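Local structure of lectin (Trichosanthes anguina, 4HR6) at residues E14-L18 with A29-A33; H36-L42 with H57-F63; T76-T80 with V144-D148; S154-Q158 with Q198-C202. The protein binds carbohydrate as a nontoxic, three-chain seed lectin homologous to type II ribosome-inactivating proteins, of which this chain is one component. All blocks are in the same frame, centred on the assembly; numbering follows the deposited sequence.

Contact 1. Residues E14-L18 with A29-A33; sequences ESITL and AYQPA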
loop_
_atom_site.group_PDB
_atom_site.type_symbol
_atom_site.label_atom_id
_atom_site.label_comp_id
_atom_site.label_asym_id
_atom_site.label_seq_id
_atom_site.Cartn_x
_atom_site.Cartn_y
_atom_site.Cartn_z
ATOM N N GLU B 14 17.475 10.288 29.045
ATOM C CA GLU B 14 16.583 9.449 29.806
ATOM C C GLU B 14 16.113 8.328 28.875
ATOM O O GLU B 14 15.608 8.601 27.778
ATOM C CB GLU B 14 15.380 10.251 30.266
ATOM C CG GLU B 14 15.680 11.528 31.044
ATOM C CD GLU B 14 14.564 12.558 30.898
ATOM O OE1 GLU B 14 14.075 12.772 29.744
ATOM O OE2 GLU B 14 14.176 13.150 31.929
ATOM N N SER B 15 16.254 7.077 29.307
ATOM C CA SER B 15 15.803 5.923 28.514
ATOM C C SER B 15 14.588 5.243 29.134
ATOM O O SER B 15 14.512 5.064 30.348
ATOM C CB SER B 15 16.923 4.914 28.382
ATOM O OG SER B 15 17.860 5.351 27.427
ATOM N N ILE B 16 13.620 4.886 28.298
ATOM C CA ILE B 16 12.548 3.987 28.709
ATOM C C ILE B 16 12.595 2.718 27.868
ATOM O O ILE B 16 13.071 2.738 26.741
ATOM C CB ILE B 16 11.165 4.622 28.580
ATOM C CG1 ILE B 16 10.803 4.887 27.112
ATOM C CG2 ILE B 16 11.099 5.912 29.404
ATOM C CD1 ILE B 16 9.392 5.399 26.941
ATOM N N THR B 17 12.125 1.615 28.440
ATOM C CA THR B 17 12.013 0.373 27.713
ATOM C C THR B 17 10.542 0.034 27.581
ATOM O O THR B 17 9.830 -0.083 28.572
ATOM C CB THR B 17 12.730 -0.771 28.433
ATOM O OG1 THR B 17 14.122 -0.495 28.457
ATOM C CG2 THR B 17 12.527 -2.080 27.700
ATOM N N LEU B 18 10.120 -0.172 26.346
ATOM C CA LEU B 18 8.740 -0.395 26.020
ATOM C C LEU B 18 8.565 -1.830 25.525
ATOM O O LEU B 18 9.333 -2.300 24.680
ATOM C CB LEU B 18 8.367 0.614 24.959
ATOM C CG LEU B 18 6.962 0.614 24.406
ATOM C CD1 LEU B 18 5.994 1.195 25.412
ATOM C CD2 LEU B 18 6.987 1.431 23.123
ATOM N N ALA B 29 3.455 -2.692 28.337
ATOM C CA ALA B 29 4.110 -2.236 29.544
ATOM C C ALA B 29 5.344 -1.437 29.205
ATOM O O ALA B 29 5.852 -1.513 28.086
ATOM C CB ALA B 29 4.528 -3.431 30.393
ATOM N N TYR B 30 5.831 -0.675 30.179
ATOM C CA TYR B 30 7.156 -0.067 30.056
ATOM C C TYR B 30 7.829 0.064 31.408
ATOM O O TYR B 30 7.170 0.003 32.446
ATOM C CB TYR B 30 7.093 1.320 29.386
ATOM C CG TYR B 30 6.777 2.482 30.309
ATOM C CD1 TYR B 30 7.793 3.303 30.818
ATOM C CD2 TYR B 30 5.482 2.771 30.658
ATOM C CE1 TYR B 30 7.505 4.377 31.647
ATOM C CE2 TYR B 30 5.180 3.824 31.493
ATOM C CZ TYR B 30 6.196 4.624 31.977
ATOM O OH TYR B 30 5.879 5.662 32.791
ATOM N N GLN B 31 9.134 0.304 31.356
ATOM C CA GLN B 31 9.943 0.572 32.530
ATOM C C GLN B 31 10.907 1.740 32.255
ATOM O O GLN B 31 11.603 1.740 31.242
ATOM C CB GLN B 31 10.780 -0.656 32.894
ATOM C CG GLN B 31 11.296 -0.599 34.330
ATOM C CD GLN B 31 12.471 -1.523 34.606
ATOM O OE1 GLN B 31 12.904 -2.277 33.747
ATOM N NE2 GLN B 31 12.994 -1.453 35.822
ATOM N N PRO B 32 10.936 2.746 33.144
ATOM C CA PRO B 32 12.039 3.709 33.063
ATOM C C PRO B 32 13.349 3.043 33.473
ATOM O O PRO B 32 13.362 2.333 34.460
ATOM C CB PRO B 32 11.656 4.788 34.088
ATOM C CG PRO B 32 10.259 4.501 34.509
ATOM C CD PRO B 32 9.987 3.066 34.214
ATOM N N ALA B 33 14.423 3.265 32.726
ATOM C CA ALA B 33 15.757 2.738 33.083
ATOM C C ALA B 33 16.215 3.210 34.468
ATOM O O ALA B 33 16.044 4.386 34.831
ATOM C CB ALA B 33 16.786 3.127 32.041
#
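A beta hairpin made by strands 15-21 and 26-32 brings Ser15-Leu18 against Ala29-Ala33, within the mixed sheet of a domain related to ribosome-inactivating proteins. The short strand segments run antiparallel at 158°. Thr17 and Gln31 form the hydrogen-bonded pair: Thr17 N donates to Gln31 O over 2.9 Å in a nearly straight bond (171°), and Gln31 N returns a bond of the same length, 2.9 Å, to Thr17 O. Non-hydrogen-bonded pairs flank it, Ile16 with Pro32 (CA to CA 4.4 Å) and Leu18 with Tyr30 (CA to CA 4.3 Å). Pro32, which has no N-H, therefore costs the hairpin no bond at its position. One residue further, Ala33 N reaches Ser15 O at 3.0 Å, so the pairing continues one residue beyond the strand end at Pro32.

Ile16, Leu18, Tyr30 and Pro32 share one face of the sheet, whereas Thr17 and Gln31 lie on the other. Tyr30 has CG between its backbone N and carbonyl carbon (chi1 84°), and its ring rises from the sheet with CD1 4.3 Å from Ile16 CB. Leu18 CD1 lies 4.1 Å from Tyr30 CB. The phenol oxygen of Tyr30 bonds to Leu95 O, while Ser15 OG bonds to Thr9 OG1.

Helix 85-96 packs on the apolar face: Leu95 touches Ile16, and Phe96 touches both Ile16 and Pro32. Within the sheet, strand 3-9 borders residues 15-18 and strand 37-40 borders residues 29-32.

Contact 2. Residues H36-L42 with H57-F63; sequences HESYFFL and HQNVLNF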
loop_
_atom_site.group_PDB
_atom_site.type_symbol
_atom_site.label_atom_id
_atom_site.label_comp_id
_atom_site.label_asym_id
_atom_site.label_seq_id
_atom_site.Cartn_x
_atom_site.Cartn_y
_atom_site.Cartn_z
ATOM N N HIS B 36 12.781 0.729 39.945
ATOM C CA HIS B 36 12.177 -0.541 40.427
ATOM C C HIS B 36 10.701 -0.582 40.177
ATOM O O HIS B 36 10.028 -1.439 40.729
ATOM C CB HIS B 36 12.328 -0.722 41.943
ATOM C CG HIS B 36 13.647 -0.312 42.456
ATOM N ND1 HIS B 36 14.818 -0.795 41.921
ATOM C CD2 HIS B 36 13.996 0.564 43.425
ATOM C CE1 HIS B 36 15.839 -0.237 42.544
ATOM N NE2 HIS B 36 15.368 0.587 43.466
ATOM N N GLU B 37 10.191 0.376 39.408
ATOM C CA GLU B 37 8.785 0.433 39.056
ATOM C C GLU B 37 8.639 0.080 37.587
ATOM O O GLU B 37 9.539 0.347 36.791
ATOM C CB GLU B 37 8.233 1.826 39.275
ATOM C CG GLU B 37 8.539 2.426 40.633
ATOM C CD GLU B 37 7.824 1.725 41.768
ATOM O OE1 GLU B 37 6.637 1.385 41.631
ATOM O OE2 GLU B 37 8.456 1.529 42.820
ATOM N N SER B 38 7.500 -0.529 37.256
ATOM C CA SER B 38 7.105 -0.779 35.899
ATOM C C SER B 38 5.611 -0.479 35.810
ATOM O O SER B 38 4.900 -0.417 36.825
ATOM C CB SER B 38 7.434 -2.222 35.502
ATOM O OG SER B 38 6.693 -3.159 36.277
ATOM N N TYR B 39 5.126 -0.252 34.596
ATOM C CA TYR B 39 3.743 0.165 34.415
ATOM C C TYR B 39 3.118 -0.651 33.312
ATOM O O TYR B 39 3.697 -0.806 32.243
ATOM C CB TYR B 39 3.670 1.657 34.118
ATOM C CG TYR B 39 4.338 2.483 35.174
ATOM C CD1 TYR B 39 5.692 2.723 35.118
ATOM C CD2 TYR B 39 3.621 2.975 36.253
ATOM C CE1 TYR B 39 6.328 3.446 36.099
ATOM C CE2 TYR B 39 4.251 3.698 37.249
ATOM C CZ TYR B 39 5.612 3.933 37.156
ATOM O OH TYR B 39 6.280 4.653 38.126
ATOM N N PHE B 40 1.947 -1.205 33.607
ATOM C CA PHE B 40 1.280 -2.155 32.739
ATOM C C PHE B 40 -0.064 -1.572 32.400
ATOM O O PHE B 40 -0.719 -0.993 33.271
ATOM C CB PHE B 40 1.076 -3.495 33.452
ATOM C CG PHE B 40 2.295 -4.359 33.476
ATOM C CD1 PHE B 40 3.353 -4.065 34.309
ATOM C CD2 PHE B 40 2.383 -5.481 32.665
ATOM C CE1 PHE B 40 4.479 -4.877 34.332
ATOM C CE2 PHE B 40 3.508 -6.286 32.670
ATOM C CZ PHE B 40 4.561 -5.987 33.512
ATOM N N PHE B 41 -0.472 -1.714 31.140
ATOM C CA PHE B 41 -1.834 -1.358 30.762
ATOM C C PHE B 41 -2.805 -2.301 31.443
ATOM O O PHE B 41 -2.493 -3.457 31.693
ATOM C CB PHE B 41 -2.022 -1.411 29.239
ATOM C CG PHE B 41 -1.412 -0.238 28.519
ATOM C CD1 PHE B 41 -0.132 -0.310 28.010
ATOM C CD2 PHE B 41 -2.110 0.948 28.391
ATOM C CE1 PHE B 41 0.447 0.768 27.367
ATOM C CE2 PHE B 41 -1.537 2.039 27.745
ATOM C CZ PHE B 41 -0.256 1.947 27.231
ATOM N N LEU B 42 -3.994 -1.780 31.702
ATOM C CA LEU B 42 -5.058 -2.479 32.370
ATOM C C LEU B 42 -5.435 -3.777 31.621
ATOM O O LEU B 42 -5.801 -4.763 32.235
ATOM C CB LEU B 42 -6.245 -1.532 32.488
ATOM C CG LEU B 42 -7.478 -1.924 33.299
ATOM C CD1 LEU B 42 -7.104 -2.380 34.708
ATOM C CD2 LEU B 42 -8.410 -0.724 33.336
ATOM N N HIS B 57 8.324 -3.446 41.050
ATOM C CA HIS B 57 6.956 -3.261 41.493
ATOM C C HIS B 57 6.152 -2.993 40.237
ATOM O O HIS B 57 6.429 -2.035 39.538
ATOM C CB HIS B 57 6.817 -2.062 42.435
ATOM C CG HIS B 57 7.732 -2.102 43.609
ATOM N ND1 HIS B 57 8.733 -1.174 43.800
ATOM C CD2 HIS B 57 7.810 -2.963 44.654
ATOM C CE1 HIS B 57 9.392 -1.465 44.907
ATOM N NE2 HIS B 57 8.854 -2.548 45.442
ATOM N N GLN B 58 5.176 -3.847 39.954
ATOM C CA GLN B 58 4.385 -3.767 38.747
ATOM C C GLN B 58 3.133 -2.973 39.006
ATOM O O GLN B 58 2.222 -3.442 39.646
ATOM C CB GLN B 58 4.027 -5.168 38.238
ATOM C CG GLN B 58 5.238 -6.018 37.865
ATOM C CD GLN B 58 4.873 -7.460 37.536
ATOM O OE1 GLN B 58 3.967 -8.002 38.121
ATOM N NE2 GLN B 58 5.567 -8.065 36.580
ATOM N N ASN B 59 3.084 -1.754 38.501
ATOM C CA ASN B 59 1.888 -0.931 38.640
ATOM C C ASN B 59 0.975 -1.144 37.453
ATOM O O ASN B 59 1.439 -1.354 36.335
ATOM C CB ASN B 59 2.286 0.533 38.735
ATOM C CG ASN B 59 3.224 0.781 39.877
ATOM O OD1 ASN B 59 2.785 0.878 41.016
ATOM N ND2 ASN B 59 4.524 0.863 39.592
ATOM N N VAL B 60 -0.317 -1.069 37.702
ATOM C CA VAL B 60 -1.325 -1.226 36.675
ATOM C C VAL B 60 -1.970 0.136 36.395
ATOM O O VAL B 60 -2.512 0.762 37.289
ATOM C CB VAL B 60 -2.406 -2.225 37.122
ATOM C CG1 VAL B 60 -3.436 -2.440 36.026
ATOM C CG2 VAL B 60 -1.757 -3.546 37.492
ATOM N N LEU B 61 -1.925 0.576 35.144
ATOM C CA LEU B 61 -2.506 1.864 34.767
ATOM C C LEU B 61 -4.018 1.758 34.758
ATOM O O LEU B 61 -4.567 0.672 34.640
ATOM C CB LEU B 61 -1.963 2.308 33.395
ATOM C CG LEU B 61 -0.439 2.430 33.415
ATOM C CD1 LEU B 61 0.171 2.501 32.032
ATOM C CD2 LEU B 61 0.007 3.621 34.255
ATOM N N ASN B 62 -4.691 2.887 34.901
ATOM C CA ASN B 62 -6.144 2.915 34.924
ATOM C C ASN B 62 -6.738 3.255 33.559
ATOM O O ASN B 62 -7.780 3.877 33.471
ATOM C CB ASN B 62 -6.657 3.871 36.009
ATOM C CG ASN B 62 -6.194 5.301 35.804
ATOM O OD1 ASN B 62 -5.109 5.559 35.260
ATOM N ND2 ASN B 62 -7.006 6.248 36.264
ATOM N N PHE B 63 -6.062 2.818 32.499
ATOM C CA PHE B 63 -6.602 2.856 31.143
ATOM C C PHE B 63 -5.934 1.740 30.354
ATOM O O PHE B 63 -4.918 1.175 30.793
ATOM C CB PHE B 63 -6.343 4.207 30.453
ATOM C CG PHE B 63 -4.951 4.724 30.627
ATOM C CD1 PHE B 63 -3.952 4.352 29.775
ATOM C CD2 PHE B 63 -4.648 5.571 31.675
ATOM C CE1 PHE B 63 -2.665 4.830 29.946
ATOM C CE2 PHE B 63 -3.374 6.045 31.865
ATOM C CZ PHE B 63 -2.375 5.677 31.001
#
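Backbone bonds pair Glu37-Phe40 with His57-Val60 as parallel strands of a beta-alpha-beta unit. Ser38 N donates to His57 O (2.9 Å), Ser38 O receives Asn59 N, and Phe40 N donates to Asn59 O. Past the strands, Leu61 N meets Phe40 O at 2.7 Å, and Leu42 N bonds to Phe63 O.

Polar side chains gather round Glu37, whose chain bends at chi2 (-68°) to bring the carboxylate across to the second strand. Glu37 OE1 offers the anti lone pair to Asn59 ND2 at 3.0 Å, nearly straight at 174°. Glu37 OE2 takes His57 ND1 at 2.9 Å from above the carboxylate plane. The same Asn59 ND2 also reaches Ser38 O (3.1 Å), on the opposite face of that carbonyl from Asn59 N; two bonds thus fix the amide's rotation.

Apolar contacts add to the backbone bonds at the far end. Phe41 CE2 lies at the Phe63 edge, 3.7 Å from Phe63 CE1; the two rings meet obliquely. The side chains of Leu42 and Val60 cross at about a right angle, Leu42 CD1 3.9 Å from Val60 CG1. On the Ser38 face, Phe40 CE1 lies 3.8 Å from Gln58 CG.

Helix 46-51 links the strands; Phe49 stacks on Phe40, and its backbone O accepts Gln58 NE2. Helix 103-119 covers Leu61 and Phe63, and strand 26-32 adjoins strand 37-40.

Contact 3. Residues T76-T80 with V144-D148; sequences TTRQT and VSLED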
loop_
_atom_site.group_PDB
_atom_site.type_symbol
_atom_site.label_atom_id
_atom_site.label_comp_id
_atom_site.label_asym_id
_atom_site.label_seq_id
_atom_site.Cartn_x
_atom_site.Cartn_y
_atom_site.Cartn_z
ATOM N N THR B 76 -8.577 14.296 24.864
ATOM C CA THR B 76 -8.669 14.774 23.490
ATOM C C THR B 76 -8.334 13.656 22.490
ATOM O O THR B 76 -7.883 12.587 22.887
ATOM C CB THR B 76 -7.765 16.011 23.295
ATOM O OG1 THR B 76 -8.118 16.661 22.079
ATOM C CG2 THR B 76 -6.292 15.641 23.273
ATOM N N THR B 77 -8.565 13.897 21.201
ATOM C CA THR B 77 -8.384 12.862 20.189
ATOM C C THR B 77 -7.076 13.010 19.426
ATOM O O THR B 77 -6.398 14.033 19.494
ATOM C CB THR B 77 -9.542 12.853 19.182
ATOM O OG1 THR B 77 -9.464 14.024 18.365
ATOM C CG2 THR B 77 -10.902 12.808 19.915
ATOM N N ARG B 78 -6.730 11.966 18.691
ATOM C CA ARG B 78 -5.516 11.944 17.883
ATOM C C ARG B 78 -5.420 13.118 16.885
ATOM O O ARG B 78 -4.316 13.569 16.563
ATOM C CB ARG B 78 -5.433 10.617 17.120
ATOM C CG ARG B 78 -5.089 9.416 17.987
ATOM C CD ARG B 78 -5.372 8.100 17.278
ATOM N NE ARG B 78 -6.816 7.824 17.241
ATOM C CZ ARG B 78 -7.377 6.891 16.488
ATOM N NH1 ARG B 78 -6.630 6.141 15.689
ATOM N NH2 ARG B 78 -8.690 6.703 16.525
ATOM N N GLN B 79 -6.567 13.596 16.405
ATOM C CA GLN B 79 -6.631 14.704 15.442
ATOM C C GLN B 79 -6.396 16.078 16.064
ATOM O O GLN B 79 -6.549 17.097 15.404
ATOM C CB GLN B 79 -7.966 14.681 14.728
ATOM C CG GLN B 79 -8.083 13.466 13.832
ATOM C CD GLN B 79 -9.472 13.263 13.314
ATOM O OE1 GLN B 79 -10.194 12.395 13.788
ATOM N NE2 GLN B 79 -9.862 14.064 12.326
ATOM N N THR B 80 -6.005 16.081 17.332
ATOM C CA THR B 80 -5.713 17.268 18.092
ATOM C C THR B 80 -4.266 17.262 18.599
ATOM O O THR B 80 -3.764 18.266 19.078
ATOM C CB THR B 80 -6.685 17.303 19.288
ATOM O OG1 THR B 80 -7.965 17.744 18.818
ATOM C CG2 THR B 80 -6.208 18.216 20.391
ATOM N N VAL B 144 -5.488 8.544 10.528
ATOM C CA VAL B 144 -6.403 7.923 11.474
ATOM C C VAL B 144 -7.148 6.731 10.892
ATOM O O VAL B 144 -7.315 5.729 11.590
ATOM C CB VAL B 144 -7.375 8.959 12.055
ATOM C CG1 VAL B 144 -8.565 8.300 12.729
ATOM C CG2 VAL B 144 -6.639 9.837 13.056
ATOM N N SER B 145 -7.587 6.827 9.636
ATOM C CA SER B 145 -8.328 5.736 8.986
ATOM C C SER B 145 -7.451 4.494 8.760
ATOM O O SER B 145 -7.936 3.369 8.809
ATOM C CB SER B 145 -8.981 6.202 7.670
ATOM O OG SER B 145 -8.029 6.535 6.680
ATOM N N LEU B 146 -6.159 4.696 8.539
ATOM C CA LEU B 146 -5.229 3.584 8.464
ATOM C C LEU B 146 -5.088 2.916 9.836
ATOM O O LEU B 146 -5.166 1.699 9.944
ATOM C CB LEU B 146 -3.862 4.053 7.989
ATOM C CG LEU B 146 -3.753 4.568 6.555
ATOM C CD1 LEU B 146 -2.353 5.144 6.327
ATOM C CD2 LEU B 146 -4.037 3.461 5.565
ATOM N N GLU B 147 -4.900 3.719 10.882
ATOM C CA GLU B 147 -4.732 3.177 12.236
ATOM C C GLU B 147 -5.946 2.348 12.659
ATOM O O GLU B 147 -5.808 1.220 13.127
ATOM C CB GLU B 147 -4.494 4.305 13.239
ATOM C CG GLU B 147 -3.136 4.991 13.080
ATOM C CD GLU B 147 -2.986 6.219 13.962
ATOM O OE1 GLU B 147 -3.906 6.526 14.734
ATOM O OE2 GLU B 147 -1.956 6.902 13.884
ATOM N N ASP B 148 -7.124 2.914 12.465
ATOM C CA ASP B 148 -8.359 2.282 12.876
ATOM C C ASP B 148 -8.723 1.029 12.056
ATOM O O ASP B 148 -9.469 0.179 12.541
ATOM C CB ASP B 148 -9.508 3.291 12.822
ATOM C CG ASP B 148 -9.404 4.371 13.895
ATOM O OD1 ASP B 148 -8.613 4.243 14.851
ATOM O OD2 ASP B 148 -10.134 5.362 13.774
#
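Arg78 and Val144 mark the nearest backbone approach, yet their CA atoms remain 7.6 Å apart, so side chains alone join the loop at 76-80 to helix 141-159. The loop turns back with Thr80 N bonded to Thr77 O, whereas residues 144-148 are regular helix. The motif is a salt-bridge network in which Arg78 meets two successive acids, Glu147 and Asp148.

The arginine chain bends at chi3 (-75°), presenting the NH1 and NH2 end of its guanidinium to the helix. Both acids lie at its edge. Glu147 OE1 uses its anti lone pair to accept NH1 of Arg78 at 2.9 Å, the carboxylate being turned only 18° from the guanidinium plane. Asp148 OD1 takes two bonds, from Arg78 NH1 at 2.9 Å and from Arg78 NH2 at 3.0 Å; a weak third runs from NH2 to OD2. The Asp148 carboxylate is twisted 52° from the guanidinium.

Arg78 and Glu147 are buried, Asp148 exposed. Second partners satisfy the buried pair: Glu71 of helix 67-74 holds Arg78 NE and Gln112 NE2 bonds to Glu147 OE2, while Phe67 makes a cation-pi contact with Arg78. Val144 CG1 lies over one guanidinium face, 4.1 Å from Arg78 NH2, while Val144 CG2 meets Gln79 CG at 4.0 Å.

Contact 4. Residues S154-Q158 with Q198-C202; sequences SLQIQ and QLYHC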
loop_
_atom_site.group_PDB
_atom_site.type_symbol
_atom_site.label_atom_id
_atom_site.label_comp_id
_atom_site.label_asym_id
_atom_site.label_seq_id
_atom_site.Cartn_x
_atom_site.Cartn_y
_atom_site.Cartn_z
ATOM N N SER B 154 -5.635 -6.164 7.374
ATOM C CA SER B 154 -4.923 -7.432 7.453
ATOM C C SER B 154 -5.836 -8.645 7.173
ATOM O O SER B 154 -5.447 -9.566 6.489
ATOM C CB SER B 154 -4.287 -7.618 8.831
ATOM O OG SER B 154 -3.406 -6.589 9.180
ATOM N N LEU B 155 -7.034 -8.663 7.756
ATOM C CA LEU B 155 -7.986 -9.753 7.512
ATOM C C LEU B 155 -8.339 -9.849 6.030
ATOM O O LEU B 155 -8.368 -10.935 5.474
ATOM C CB LEU B 155 -9.291 -9.547 8.305
ATOM C CG LEU B 155 -10.424 -10.554 8.037
ATOM C CD1 LEU B 155 -10.038 -11.961 8.423
ATOM C CD2 LEU B 155 -11.661 -10.180 8.817
ATOM N N GLN B 156 -8.634 -8.715 5.403
ATOM C CA GLN B 156 -9.045 -8.731 4.013
ATOM C C GLN B 156 -7.926 -9.145 3.063
ATOM O O GLN B 156 -8.181 -9.792 2.048
ATOM C CB GLN B 156 -9.630 -7.380 3.602
ATOM C CG GLN B 156 -10.873 -6.978 4.381
ATOM C CD GLN B 156 -11.961 -8.036 4.367
ATOM O OE1 GLN B 156 -12.085 -8.812 3.419
ATOM N NE2 GLN B 156 -12.745 -8.084 5.435
ATOM N N ILE B 157 -6.685 -8.801 3.393
ATOM C CA ILE B 157 -5.563 -9.282 2.596
ATOM C C ILE B 157 -5.519 -10.802 2.618
ATOM O O ILE B 157 -5.364 -11.447 1.572
ATOM C CB ILE B 157 -4.215 -8.717 3.086
ATOM C CG1 ILE B 157 -4.142 -7.233 2.765
ATOM C CG2 ILE B 157 -3.038 -9.435 2.416
ATOM C CD1 ILE B 157 -2.931 -6.540 3.349
ATOM N N GLN B 158 -5.609 -11.376 3.814
ATOM C CA GLN B 158 -5.593 -12.833 3.938
ATOM C C GLN B 158 -6.783 -13.476 3.237
ATOM O O GLN B 158 -6.641 -14.471 2.520
ATOM C CB GLN B 158 -5.501 -13.253 5.394
ATOM C CG GLN B 158 -4.101 -13.004 5.971
ATOM C CD GLN B 158 -4.080 -12.755 7.475
ATOM O OE1 GLN B 158 -4.612 -13.541 8.260
ATOM N NE2 GLN B 158 -3.438 -11.668 7.882
ATOM N N GLN B 198 1.341 -7.179 8.721
ATOM C CA GLN B 198 -0.066 -7.527 8.876
ATOM C C GLN B 198 -0.323 -8.433 10.068
ATOM O O GLN B 198 0.464 -9.337 10.374
ATOM C CB GLN B 198 -0.661 -8.105 7.589
ATOM C CG GLN B 198 -0.089 -9.416 7.120
ATOM C CD GLN B 198 -0.652 -9.822 5.771
ATOM O OE1 GLN B 198 -1.846 -10.068 5.643
ATOM N NE2 GLN B 198 0.208 -9.906 4.763
ATOM N N LEU B 199 -1.434 -8.154 10.742
ATOM C CA LEU B 199 -1.917 -9.000 11.828
ATOM C C LEU B 199 -2.367 -10.356 11.285
ATOM O O LEU B 199 -3.109 -10.418 10.303
ATOM C CB LEU B 199 -3.092 -8.311 12.523
ATOM C CG LEU B 199 -3.669 -8.958 13.786
ATOM C CD1 LEU B 199 -2.688 -8.905 14.941
ATOM C CD2 LEU B 199 -4.953 -8.232 14.151
ATOM N N TYR B 200 -1.926 -11.424 11.936
ATOM C CA TYR B 200 -2.404 -12.774 11.645
ATOM C C TYR B 200 -3.878 -12.994 12.026
ATOM O O TYR B 200 -4.291 -12.722 13.137
ATOM C CB TYR B 200 -1.542 -13.798 12.381
ATOM C CG TYR B 200 -2.010 -15.211 12.185
ATOM C CD1 TYR B 200 -2.844 -15.821 13.125
ATOM C CD2 TYR B 200 -1.648 -15.934 11.056
ATOM C CE1 TYR B 200 -3.286 -17.109 12.954
ATOM C CE2 TYR B 200 -2.077 -17.228 10.885
ATOM C CZ TYR B 200 -2.906 -17.808 11.838
ATOM O OH TYR B 200 -3.341 -19.095 11.680
ATOM N N HIS B 201 -4.669 -13.473 11.081
ATOM C CA HIS B 201 -6.050 -13.897 11.359
ATOM C C HIS B 201 -6.230 -15.348 10.975
ATOM O O HIS B 201 -6.854 -16.102 11.724
ATOM C CB HIS B 201 -7.068 -13.083 10.565
ATOM C CG HIS B 201 -7.254 -11.682 11.050
ATOM N ND1 HIS B 201 -8.132 -11.359 12.054
ATOM C CD2 HIS B 201 -6.700 -10.517 10.648
ATOM C CE1 HIS B 201 -8.112 -10.053 12.255
ATOM N NE2 HIS B 201 -7.257 -9.518 11.406
ATOM N N CYS B 202 -5.717 -15.740 9.801
ATOM C CA CYS B 202 -5.961 -17.080 9.273
ATOM C C CYS B 202 -4.757 -17.673 8.567
ATOM O O CYS B 202 -3.928 -16.928 8.042
ATOM C CB CYS B 202 -7.117 -17.029 8.301
ATOM S SG CYS B 202 -8.733 -16.776 9.075
#
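Hydrogen bonds of the Gln158 amide tie helix residues 154-158 to the loop segment 198-202. OE1 of Gln158 accepts two consecutive backbone N-H groups: Cys202 N at 2.9 Å, nearly in line with the side-chain C=O, and His201 N at 2.8 Å, on a lone pair in the carbonyl plane. NE2 of Gln158 donates to Leu199 O at 2.7 Å and to Gln198 OE1 at 3.2 Å, with both acceptors close to the amide plane. Four bonds thus fix the rotation of this buried amide, whose chain extends beyond CG to reach the loop. One helical turn earlier, Ser154 OG accepts Leu199 N at 3.0 Å and also bonds to Trp150 O.

The segment lies near the C-terminus and runs beside the last turns of helix 141-159. Cys202 SG forms a disulfide with Cys3 of a neighbouring lectin chain, in keeping with the disulfide-linked chains of type II ribosome-inactivating proteins. Gln198 NE2 bonds to Ile34 O of another lectin chain.

Carbon contacts centre on the His201 ring. Leu155 CB makes a CH-pi contact over one face of the imidazole, 3.8 Å from the ring centroid and 20° off its normal, while Leu155 CD1 touches His201 CB at 3.8 Å. The imidazole NE2 is bonded to Ser151 O. Ile157 CG2 lies 3.5 Å from Gln198 OE1, the oxygen that accepts Gln158 NE2.

Contacts 1 and 2 are successive parts of one mixed sheet, their centres about 12 Å apart. Strands 26-32 and 37-40 are neighbours in it, with Tyr30 N 3.0 Å from Tyr39 O in a probable hydrogen bond, and Ala29 CB packs against Phe40 CD2. Contacts 3 and 4 share helix 141-159: the first uses its earlier turns to hold a loop, the second its end to hold the C-terminal segment. Their centres are about 22 Å apart and their nearest atoms about 8 Å. The centre of contact 3 lies about 25 Å from those of contacts 1 and 2, and that of contact 4 about 31 Å from both. Contact 4 meets two other chains, whereas contact 3 reaches another chain through Leu146.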